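Local structure of hypothetical protein PurS (Thermus thermophilus, 2DGB) at residues Q20-A23 and V24-V27; E55-E58 and K59-M63. The protein is of unknown function here but belongs to the PurS family, an alpha+beta protein with two helices and a three-stranded antiparallel sheet, found as a two-chain assembly. One frame throughout, in Å; residues are numbered along the deposited sequence.

Contact 1: Q20-A23 and V24-V27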
# COMPACT_ATOMS: atom_id res chain seq x y z
N GLN A 20 15.21 -1.94 -1.04
CA GLN A 20 14.40 -1.96 -2.25
C GLN A 20 14.07 -0.52 -2.65
O GLN A 20 14.21 -0.14 -3.81
CB GLN A 20 13.12 -2.77 -2.02
CG GLN A 20 12.24 -2.91 -3.26
CD GLN A 20 13.00 -3.43 -4.47
OE1 GLN A 20 13.81 -4.36 -4.37
NE2 GLN A 20 12.74 -2.84 -5.63
N GLY A 21 13.66 0.29 -1.67
CA GLY A 21 13.34 1.68 -1.95
C GLY A 21 14.55 2.41 -2.51
O GLY A 21 14.43 3.24 -3.42
N ARG A 22 15.72 2.11 -1.98
CA ARG A 22 16.94 2.75 -2.44
C ARG A 22 17.24 2.33 -3.88
O ARG A 22 17.66 3.15 -4.69
CB ARG A 22 18.10 2.40 -1.51
CG ARG A 22 18.02 3.15 -0.18
CD ARG A 22 18.82 2.48 0.92
NE ARG A 22 18.81 3.26 2.15
CZ ARG A 22 19.72 4.18 2.47
NH1 ARG A 22 19.61 4.85 3.61
NH2 ARG A 22 20.75 4.42 1.66
N ALA A 23 17.00 1.06 -4.19
CA ALA A 23 17.23 0.55 -5.54
C ALA A 23 16.29 1.26 -6.53
O ALA A 23 16.69 1.59 -7.65
CB ALA A 23 17.00 -0.96 -5.59
N VAL A 24 15.05 1.49 -6.11
CA VAL A 24 14.07 2.16 -6.98
C VAL A 24 14.46 3.61 -7.25
O VAL A 24 14.34 4.10 -8.38
CB VAL A 24 12.65 2.12 -6.37
CG1 VAL A 24 11.68 2.92 -7.22
CG2 VAL A 24 12.15 0.66 -6.27
N GLU A 25 14.93 4.32 -6.22
CA GLU A 25 15.33 5.71 -6.40
C GLU A 25 16.39 5.75 -7.50
O GLU A 25 16.32 6.58 -8.41
CB GLU A 25 15.94 6.27 -5.11
CG GLU A 25 15.06 6.10 -3.88
CD GLU A 25 15.79 6.45 -2.59
OE1 GLU A 25 17.03 6.39 -2.57
OE2 GLU A 25 15.11 6.77 -1.60
N GLY A 26 17.35 4.84 -7.39
CA GLY A 26 18.42 4.78 -8.37
C GLY A 26 17.92 4.57 -9.78
O GLY A 26 18.32 5.29 -10.69
N VAL A 27 17.04 3.59 -9.97
CA VAL A 27 16.51 3.31 -11.29
C VAL A 27 15.65 4.45 -11.83
O VAL A 27 15.70 4.76 -13.02
CB VAL A 27 15.71 1.99 -11.30
CG1 VAL A 27 14.94 1.86 -12.60
CG2 VAL A 27 16.67 0.82 -11.13
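Glu25 folds back over the preceding turn of helix 19-30 and meets Gly21 there. Its CG lies 3.0 Å from Gly21 O, the same carbonyl oxygen that accepts the backbone hydrogen bond from Glu25 N. The oxygen is thus flanked by an amide and by a methylene of one residue. CG sits beside the backbone N and anti to the carbonyl carbon (chi1 -53°), which turns the chain toward the helix start. The extended chain then lays OE1 3.6 Å from Arg22 CA. The other carboxylate oxygen, OE2, is hydrogen-bonded to the backbone N of Val38, which ties the helix to strand 37-49.

Val24 makes the second close packing. Its CG2 is 3.3 Å from Gln20 O, which accepts the hydrogen bond from Val24 N at 2.9 Å. The bent side chain of Gln20, itself exposed, brings NE2 to 3.6 Å from the same methyl. Both side chains also touch strand 37-49, Gln20 at Val40 and Val24 at Val38. The backbone bonds run regularly from i+4 to i, as in any alpha-helix, and this one lies at the surface against that strand.

The solvent side is looser. Arg22, Ala23 and Val27 are all exposed. The side chain of Arg22 runs alongside that of Glu25, pointing the same way, with the two flat groups turned 39° apart. Ala23 and Val27 are joined by a regular helical backbone bond. Glu25 OE2 is held by Val38 N, while the 5.9 Å between Glu25 OE1 and Arg22 NE suggests at most a weak attraction.

Contact 2: E55-E58 and K59-M63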
# COMPACT_ATOMS: atom_id res chain seq x y z
N GLU A 55 -17.11 -1.87 14.76
CA GLU A 55 -16.41 -3.10 15.04
C GLU A 55 -15.50 -3.47 13.88
O GLU A 55 -14.47 -4.11 14.07
CB GLU A 55 -17.39 -4.24 15.31
CG GLU A 55 -16.71 -5.58 15.53
CD GLU A 55 -17.69 -6.71 15.75
OE1 GLU A 55 -18.31 -6.76 16.83
OE2 GLU A 55 -17.83 -7.54 14.83
N ALA A 56 -15.89 -3.08 12.67
CA ALA A 56 -15.08 -3.38 11.49
C ALA A 56 -13.79 -2.55 11.53
O ALA A 56 -12.71 -3.03 11.18
CB ALA A 56 -15.86 -3.09 10.21
N GLU A 57 -13.93 -1.30 11.95
CA GLU A 57 -12.78 -0.40 12.05
C GLU A 57 -11.83 -0.98 13.09
O GLU A 57 -10.61 -1.02 12.89
CB GLU A 57 -13.24 1.00 12.49
CG GLU A 57 -12.10 1.94 12.89
CD GLU A 57 -11.43 2.64 11.72
OE1 GLU A 57 -10.37 3.25 11.93
OE2 GLU A 57 -11.97 2.58 10.59
N GLU A 58 -12.41 -1.46 14.19
CA GLU A 58 -11.63 -2.04 15.28
C GLU A 58 -10.91 -3.29 14.82
O GLU A 58 -9.74 -3.50 15.15
CB GLU A 58 -12.54 -2.39 16.46
CG GLU A 58 -11.79 -2.89 17.67
CD GLU A 58 -12.71 -3.17 18.85
OE1 GLU A 58 -12.21 -3.37 19.97
OE2 GLU A 58 -13.94 -3.18 18.64
N LYS A 59 -11.61 -4.14 14.06
CA LYS A 59 -11.01 -5.37 13.56
C LYS A 59 -9.91 -5.04 12.56
O LYS A 59 -8.86 -5.70 12.54
CB LYS A 59 -12.06 -6.25 12.87
CG LYS A 59 -13.05 -6.90 13.81
CD LYS A 59 -13.98 -7.83 13.05
CE LYS A 59 -14.82 -8.68 13.99
NZ LYS A 59 -15.56 -9.72 13.23
N ALA A 60 -10.14 -4.04 11.72
CA ALA A 60 -9.14 -3.65 10.73
C ALA A 60 -7.83 -3.25 11.41
O ALA A 60 -6.75 -3.70 11.02
CB ALA A 60 -9.66 -2.51 9.88
N LYS A 61 -7.92 -2.39 12.42
CA LYS A 61 -6.73 -1.95 13.13
C LYS A 61 -6.08 -3.08 13.93
O LYS A 61 -4.87 -3.06 14.16
CB LYS A 61 -7.07 -0.78 14.06
CG LYS A 61 -7.68 0.43 13.36
CD LYS A 61 -7.24 1.75 14.00
CE LYS A 61 -7.52 1.78 15.50
NZ LYS A 61 -8.97 1.68 15.81
N ALA A 62 -6.88 -4.06 14.34
CA ALA A 62 -6.36 -5.19 15.10
C ALA A 62 -5.52 -6.09 14.19
O ALA A 62 -4.51 -6.66 14.62
CB ALA A 62 -7.50 -6.00 15.71
N MSE A 63 -5.95 -6.21 12.94
CA MSE A 63 -5.23 -7.04 11.99
C MSE A 63 -3.93 -6.33 11.59
O MSE A 63 -2.90 -6.97 11.37
CB MSE A 63 -6.12 -7.33 10.77
CG MSE A 63 -7.41 -8.05 11.16
SE MSE A 63 -8.51 -8.59 9.67
CE MSE A 63 -9.30 -6.89 9.23
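Four successive i to i+4 backbone hydrogen bonds join Glu55-Glu58 to Lys59-Ala62, and the one from Ala62 N to Glu58 O is the most bent, at 137°. The stretch is regular alpha-helix, part of helix 53-67, which packs on the antiparallel sheet of this alpha+beta fold. On the buried sheet side Ala56 touches Tyr4, Ala60 touches Ala6 and Leu77, and Met63, a selenomethionine, touches Ile46 and Phe48. Ala62 and Met63 also pack on His33 of the second subunit.

Glu55 and Lys59 form an i to i+4 salt bridge, with OE2 of Glu55 3.5 Å from NZ of Lys59. The same OE2 is nearer still to Lys59 CE, at 3.3 Å, so it also rests against the last methylene. The lysine chain is extended and starts close to the backbone, its CG 3.1 Å from Glu55 O. Glu55 CG is anti to the backbone N (chi1 177°), and from there its chain reaches the lysine end. OE2 also accepts from Glu51 N and NZ is bonded to Pro49 O, which joins the pair to the chain just before the helix.

Glu57 and Lys61 repeat the spacing less tightly. Lys61 bends at three torsions, yet NZ remains 4.4 Å from Glu57 OE1, beyond a salt bridge. Between these two side chains the nearest atoms are Lys61 CD and Glu57 OE1, 4.0 Å apart.

Contact 1 and contact 2 lie one on each of the chain's two helices, on opposite sides of its centre. Their centres are 33 Å apart and their nearest atoms about 21 Å apart, with no touch. Strand 37-49 connects them in sequence and in space. Residues 20-27 meet its beginning, while residues 55-63 meet its later part and the chain just after it. In both, a glutamate accepts from a backbone N outside the helix. Contact 1 is at the surface, whereas contact 2 is partly buried and reaches the second subunit. The helix of contact 2 also touches the other two strands of the sheet.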